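Phosphoserine aminotransferase SerC (Cytophaga hutchinsonii ATCC 33406, PDB 3FFR) probably catalyses the pyridoxal phosphate-dependent transfer of an amino group between glutamate and 3-phosphohydroxypyruvate, giving phosphoserine. Local coordinates at residues I31-Y45 against V237-F250. Sequence-based numbering, arbitrary orientation.
With SER (serine), chain B.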
loop_
_atom_site.group_PDB
_atom_site.type_symbol
_atom_site.label_atom_id
_atom_site.label_comp_id
_atom_site.label_asym_id
_atom_site.label_seq_id
_atom_site.Cartn_x
_atom_site.Cartn_y
_atom_site.Cartn_z
ATOM N N ILE A 31 -15.564 4.885 6.807
ATOM C CA ILE A 31 -14.650 5.287 5.753
ATOM C C ILE A 31 -14.020 4.066 5.084
ATOM O O ILE A 31 -13.701 4.087 3.902
ATOM C CB ILE A 31 -13.532 6.254 6.309
ATOM C CG1 ILE A 31 -14.132 7.564 6.792
ATOM C CG2 ILE A 31 -12.431 6.495 5.227
ATOM C CD1 ILE A 31 -14.813 8.379 5.708
ATOM N N GLY A 32 -13.892 2.983 5.846
ATOM C CA GLY A 32 -13.241 1.746 5.363
ATOM C C GLY A 32 -14.156 0.871 4.515
ATOM O O GLY A 32 -13.727 -0.115 3.875
ATOM N N VAL A 33 -15.409 1.295 4.476
ATOM C CA VAL A 33 -16.497 0.575 3.806
ATOM C C VAL A 33 -16.923 1.213 2.490
ATOM O O VAL A 33 -17.359 0.526 1.560
ATOM C CB VAL A 33 -17.741 0.472 4.760
ATOM C CG1 VAL A 33 -18.955 -0.195 4.073
ATOM C CG2 VAL A 33 -17.362 -0.302 6.049
ATOM N N ILE A 34 -16.864 2.535 2.447
ATOM C CA ILE A 34 -17.316 3.277 1.264
ATOM C C ILE A 34 -16.503 2.900 0.033
ATOM O O ILE A 34 -15.322 2.521 0.110
ATOM C CB ILE A 34 -17.322 4.836 1.468
ATOM C CG1 ILE A 34 -15.884 5.350 1.657
ATOM C CG2 ILE A 34 -18.284 5.222 2.635
ATOM C CD1 ILE A 34 -15.734 6.834 1.783
ATOM N N SER A 35 -17.164 2.983 -1.113
ATOM C CA SER A 35 -16.487 2.721 -2.383
ATOM C C SER A 35 -15.457 3.801 -2.681
ATOM O O SER A 35 -15.688 4.991 -2.464
ATOM C CB SER A 35 -17.488 2.703 -3.534
ATOM O OG SER A 35 -16.809 2.589 -4.757
ATOM N N HIS A 36 -14.327 3.350 -3.187
ATOM C CA HIS A 36 -13.256 4.229 -3.669
ATOM C C HIS A 36 -13.642 4.947 -4.979
ATOM O O HIS A 36 -12.853 5.721 -5.543
ATOM C CB HIS A 36 -11.934 3.464 -3.829
ATOM C CG HIS A 36 -11.989 2.345 -4.818
ATOM N ND1 HIS A 36 -12.897 1.309 -4.730
ATOM C CD2 HIS A 36 -11.263 2.113 -5.933
ATOM C CE1 HIS A 36 -12.711 0.484 -5.740
ATOM N NE2 HIS A 36 -11.736 0.953 -6.490
ATOM N N ARG A 37 -14.844 4.653 -5.464
ATOM C CA ARG A 37 -15.394 5.281 -6.671
ATOM C C ARG A 37 -16.571 6.212 -6.296
ATOM O O ARG A 37 -17.195 6.805 -7.176
ATOM C CB ARG A 37 -15.899 4.241 -7.673
ATOM C CG ARG A 37 -14.845 3.176 -8.084
ATOM C CD ARG A 37 -13.694 3.820 -8.829
ATOM N NE ARG A 37 -12.671 2.835 -9.178
ATOM C CZ ARG A 37 -11.379 3.137 -9.283
ATOM N NH1 ARG A 37 -10.969 4.380 -9.099
ATOM N NH2 ARG A 37 -10.513 2.181 -9.536
ATOM N N SER A 38 -16.870 6.300 -5.003
ATOM C CA SER A 38 -18.011 7.108 -4.483
ATOM C C SER A 38 -17.713 8.572 -4.352
ATOM O O SER A 38 -16.567 8.994 -4.259
ATOM C CB SER A 38 -18.455 6.608 -3.094
ATOM O OG SER A 38 -17.484 6.858 -2.079
ATOM N N LYS A 39 -18.781 9.366 -4.326
ATOM C CA LYS A 39 -18.608 10.799 -4.136
ATOM C C LYS A 39 -18.002 11.101 -2.777
ATOM O O LYS A 39 -17.197 12.026 -2.611
ATOM C CB LYS A 39 -19.931 11.563 -4.293
ATOM C CG LYS A 39 -19.772 13.057 -3.988
ATOM N N LYS A 40 -18.368 10.298 -1.791
ATOM C CA LYS A 40 -17.821 10.514 -0.456
ATOM C C LYS A 40 -16.324 10.282 -0.493
ATOM O O LYS A 40 -15.567 11.070 0.057
ATOM C CB LYS A 40 -18.466 9.619 0.582
ATOM C CG LYS A 40 -17.787 9.717 1.954
ATOM C CD LYS A 40 -17.939 11.092 2.661
ATOM C CE LYS A 40 -17.292 11.068 4.066
ATOM N NZ LYS A 40 -17.389 12.366 4.802
ATOM N N PHE A 41 -15.868 9.235 -1.177
ATOM C CA PHE A 41 -14.413 9.007 -1.250
ATOM C C PHE A 41 -13.713 10.146 -1.989
ATOM O O PHE A 41 -12.621 10.606 -1.598
ATOM C CB PHE A 41 -14.011 7.643 -1.885
ATOM C CG PHE A 41 -12.532 7.509 -2.004
ATOM C CD1 PHE A 41 -11.788 7.123 -0.923
ATOM C CD2 PHE A 41 -11.881 7.919 -3.153
ATOM C CE1 PHE A 41 -10.383 7.089 -0.991
ATOM C CE2 PHE A 41 -10.496 7.859 -3.249
ATOM C CZ PHE A 41 -9.754 7.444 -2.164
ATOM N N GLU A 42 -14.336 10.601 -3.067
ATOM C CA GLU A 42 -13.773 11.710 -3.844
ATOM C C GLU A 42 -13.560 12.937 -2.954
ATOM O O GLU A 42 -12.581 13.668 -3.087
ATOM C CB GLU A 42 -14.631 12.043 -5.060
ATOM C CG GLU A 42 -14.555 10.977 -6.086
ATOM C CD GLU A 42 -15.409 11.299 -7.299
ATOM O OE1 GLU A 42 -15.963 12.397 -7.346
ATOM O OE2 GLU A 42 -15.506 10.466 -8.195
ATOM N N GLU A 43 -14.491 13.144 -2.019
ATOM C CA GLU A 43 -14.386 14.270 -1.077
ATOM C C GLU A 43 -13.201 14.092 -0.108
ATOM O O GLU A 43 -12.465 15.038 0.208
ATOM C CB GLU A 43 -15.691 14.410 -0.274
ATOM C CG GLU A 43 -16.856 14.904 -1.093
ATOM C CD GLU A 43 -18.200 14.891 -0.322
ATOM O OE1 GLU A 43 -18.191 14.689 0.922
ATOM O OE2 GLU A 43 -19.255 15.063 -0.979
ATOM N N VAL A 44 -13.025 12.855 0.341
ATOM C CA VAL A 44 -11.932 12.502 1.268
ATOM C C VAL A 44 -10.591 12.715 0.562
ATOM O O VAL A 44 -9.661 13.364 1.074
ATOM C CB VAL A 44 -12.089 11.035 1.769
ATOM C CG1 VAL A 44 -10.846 10.469 2.513
ATOM C CG2 VAL A 44 -13.375 10.917 2.667
ATOM N N TYR A 45 -10.548 12.202 -0.650
ATOM C CA TYR A 45 -9.345 12.320 -1.490
ATOM C C TYR A 45 -9.010 13.796 -1.645
ATOM O O TYR A 45 -7.885 14.230 -1.379
ATOM C CB TYR A 45 -9.568 11.653 -2.855
ATOM C CG TYR A 45 -8.418 11.789 -3.805
ATOM C CD1 TYR A 45 -8.097 13.032 -4.384
ATOM C CD2 TYR A 45 -7.644 10.693 -4.134
ATOM C CE1 TYR A 45 -7.015 13.156 -5.253
ATOM C CE2 TYR A 45 -6.573 10.792 -5.021
ATOM C CZ TYR A 45 -6.250 12.019 -5.563
ATOM O OH TYR A 45 -5.154 12.093 -6.399
ATOM N N VAL A 237 -10.091 13.068 -11.197
ATOM C CA VAL A 237 -11.450 12.789 -10.730
ATOM C C VAL A 237 -11.441 12.391 -9.237
ATOM O O VAL A 237 -12.371 11.783 -8.714
ATOM C CB VAL A 237 -12.217 11.793 -11.609
ATOM C CG1 VAL A 237 -12.499 12.460 -12.968
ATOM C CG2 VAL A 237 -11.477 10.405 -11.769
ATOM N N ASN A 238 -10.367 12.763 -8.564
ATOM C CA ASN A 238 -10.218 12.519 -7.115
ATOM C C ASN A 238 -10.277 11.052 -6.745
ATOM O O ASN A 238 -10.877 10.654 -5.749
ATOM C CB ASN A 238 -11.267 13.329 -6.327
ATOM C CG ASN A 238 -11.109 14.815 -6.527
ATOM O OD1 ASN A 238 -12.007 15.489 -7.047
ATOM N ND2 ASN A 238 -9.986 15.335 -6.127
ATOM N N GLN A 239 -9.582 10.263 -7.565
ATOM C CA GLN A 239 -9.485 8.813 -7.385
ATOM C C GLN A 239 -8.064 8.296 -7.645
ATOM O O GLN A 239 -7.181 9.031 -8.073
ATOM C CB GLN A 239 -10.465 8.111 -8.341
ATOM C CG GLN A 239 -11.920 8.449 -8.116
ATOM C CD GLN A 239 -12.865 7.683 -9.035
ATOM O OE1 GLN A 239 -12.495 6.672 -9.600
ATOM N NE2 GLN A 239 -14.075 8.163 -9.172
ATOM N N THR A 240 -7.938 6.996 -7.422
ATOM C CA THR A 240 -6.705 6.212 -7.677
ATOM C C THR A 240 -7.025 5.081 -8.624
ATOM O O THR A 240 -8.167 4.668 -8.738
ATOM C CB THR A 240 -6.119 5.655 -6.376
ATOM O OG1 THR A 240 -7.106 4.878 -5.697
ATOM C CG2 THR A 240 -5.662 6.828 -5.429
ATOM N N PRO A 241 -6.007 4.543 -9.321
ATOM C CA PRO A 241 -6.303 3.437 -10.252
ATOM C C PRO A 241 -6.831 2.176 -9.593
ATOM O O PRO A 241 -7.801 1.561 -10.068
ATOM C CB PRO A 241 -4.949 3.160 -10.893
ATOM C CG PRO A 241 -4.238 4.514 -10.848
ATOM C CD PRO A 241 -4.638 5.075 -9.479
ATOM N N GLU A 242 -6.174 1.816 -8.517
ATOM C CA GLU A 242 -6.516 0.640 -7.712
ATOM C C GLU A 242 -7.259 1.045 -6.430
ATOM O O GLU A 242 -7.385 2.234 -6.148
ATOM C CB GLU A 242 -5.247 -0.135 -7.352
ATOM C CG GLU A 242 -4.474 0.394 -6.131
ATOM C CD GLU A 242 -3.658 1.697 -6.326
ATOM O OE1 GLU A 242 -3.810 2.432 -7.322
ATOM O OE2 GLU A 242 -2.832 1.997 -5.445
ATOM N N THR A 243 -7.751 0.072 -5.648
ATOM C CA THR A 243 -8.404 0.421 -4.379
ATOM C C THR A 243 -7.285 0.865 -3.422
ATOM O O THR A 243 -6.387 0.079 -3.116
ATOM C CB THR A 243 -9.215 -0.723 -3.773
ATOM O OG1 THR A 243 -10.002 -1.344 -4.819
ATOM C CG2 THR A 243 -10.119 -0.196 -2.615
ATOM N N PRO A 244 -7.349 2.107 -2.941
ATOM C CA PRO A 244 -6.239 2.583 -2.135
ATOM C C PRO A 244 -6.442 2.459 -0.643
ATOM O O PRO A 244 -7.491 2.030 -0.187
ATOM C CB PRO A 244 -6.248 4.055 -2.458
ATOM C CG PRO A 244 -7.679 4.388 -2.566
ATOM C CD PRO A 244 -8.348 3.182 -3.176
ATOM N N ASN A 245 -5.469 2.982 0.087
ATOM C CA ASN A 245 -5.531 3.014 1.558
ATOM C C ASN A 245 -6.340 4.232 1.978
ATOM O O ASN A 245 -5.811 5.276 2.345
ATOM C CB ASN A 245 -4.144 3.050 2.160
ATOM C CG ASN A 245 -4.167 2.908 3.664
ATOM O OD1 ASN A 245 -5.235 3.008 4.299
ATOM N ND2 ASN A 245 -2.977 2.706 4.262
ATOM N N ALA A 246 -7.651 4.085 1.879
ATOM C CA ALA A 246 -8.586 5.160 2.232
ATOM C C ALA A 246 -8.452 5.633 3.663
ATOM O O ALA A 246 -8.652 6.810 3.976
ATOM C CB ALA A 246 -10.051 4.715 1.927
HETATM N N MSE A 247 -8.133 4.697 4.554
HETATM C CA MSE A 247 -8.002 5.047 5.975
HETATM C C MSE A 247 -6.932 6.112 6.109
HETATM O O MSE A 247 -7.120 7.168 6.769
HETATM C CB MSE A 247 -7.699 3.843 6.884
HETATM C CG MSE A 247 -8.723 2.716 6.764
HETATM SE SE MSE A 247 -10.521 3.248 7.325
HETATM C CE MSE A 247 -10.407 3.015 9.182
ATOM N N ASN A 248 -5.774 5.857 5.485
ATOM C CA ASN A 248 -4.680 6.820 5.562
ATOM C C ASN A 248 -4.935 8.098 4.777
ATOM O O ASN A 248 -4.473 9.162 5.161
ATOM C CB ASN A 248 -3.299 6.254 5.214
ATOM C CG ASN A 248 -2.549 5.764 6.428
ATOM O OD1 ASN A 248 -3.024 5.864 7.568
ATOM N ND2 ASN A 248 -1.340 5.212 6.191
ATOM N N ILE A 249 -5.621 7.997 3.647
ATOM C CA ILE A 249 -5.957 9.225 2.887
ATOM C C ILE A 249 -6.870 10.093 3.772
ATOM O O ILE A 249 -6.738 11.316 3.849
ATOM C CB ILE A 249 -6.586 8.899 1.507
ATOM C CG1 ILE A 249 -5.508 8.233 0.620
ATOM C CG2 ILE A 249 -7.096 10.187 0.825
ATOM C CD1 ILE A 249 -6.040 7.639 -0.726
ATOM N N PHE A 250 -7.781 9.426 4.476
ATOM C CA PHE A 250 -8.692 10.112 5.403
ATOM C C PHE A 250 -7.909 10.771 6.531
ATOM O O PHE A 250 -8.045 11.972 6.830
ATOM C CB PHE A 250 -9.693 9.125 6.009
ATOM C CG PHE A 250 -10.648 9.744 6.988
ATOM C CD1 PHE A 250 -11.791 10.402 6.532
ATOM C CD2 PHE A 250 -10.448 9.626 8.347
ATOM C CE1 PHE A 250 -12.698 10.947 7.420
ATOM C CE2 PHE A 250 -11.354 10.181 9.240
ATOM C CZ PHE A 250 -12.475 10.843 8.766
HETATM N N SER B . -11.351 -0.783 -8.615
HETATM C CA SER B . -12.507 -1.481 -9.208
HETATM C C SER B . -13.016 -0.611 -10.306
HETATM O O SER B . -12.499 -0.796 -11.407
HETATM C CB SER B . -13.608 -1.854 -8.187
HETATM O OG SER B . -13.119 -2.720 -7.119
HETATM O OXT SER B . -13.859 0.267 -10.151
HETATM O O HOH W 1 -10.141 5.667 -5.993
HETATM O O HOH W 2 -16.595 6.975 -10.068
HETATM O O HOH W 3 -14.340 14.158 -8.452
HETATM O O HOH W 4 -8.815 13.249 3.623
#
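Arg37 turns its guanidinium edge onto three successive residues, Gln239, Thr240 and Pro241. Its NH1 donates to Gln239 OE1 and, at 2.8 Å, to the backbone Thr240 O, which it meets nearly head-on; NH2 gives to Pro241 O, approaching from above that carbonyl's plane rather than on a lone pair. A bend at chi2 (-65°) folds the arginine back, although its CB leads away from 237-250. NE is left for the bound serine, donating to its OXT over 3.0 Å, while the serine N gives a bond to His36 NE2. With a leucine in place of Arg37, the serine carboxylate and the two backbone carbonyls would probably each be left without the N-H that the guanidinium gives them, and Gln239 would be freer to turn.

The Gln239 amide links two neighbours: its NE2 reaches the anti lone pair of Glu42 OE2, 2.9 Å away and in the amide plane. The His36 ring lies between Arg37 CG on one face and Thr243 on the other, where the Thr243 CG2 methyl sits 3.9 Å from the ring centroid; Thr243 OG1 itself is bonded to the cofactor-lysine adduct of the second subunit.

Asn238, the C-prime residue of a Schellman motif, lays its CA over the Tyr45 ring. Phe41 points its rim at Ala246 CB and Ile249 CD1, and its CZ comes within 3.7 Å of Pro244 CG. Val44 CG1 meets the edge of the Phe250 ring, and Ile31 CG1 crosses its face, 3.9 Å from the centroid. Segments 39-45 and 246-250 run at 49° to each other, each helix N-capped, by Ser38 and Asn245. A polar network over the apolar interface of two helices, completed by a second subunit that also supplies Tyr329 to the serine, is consistent with the intersubunit active site of dimeric PLP-dependent aminotransferases.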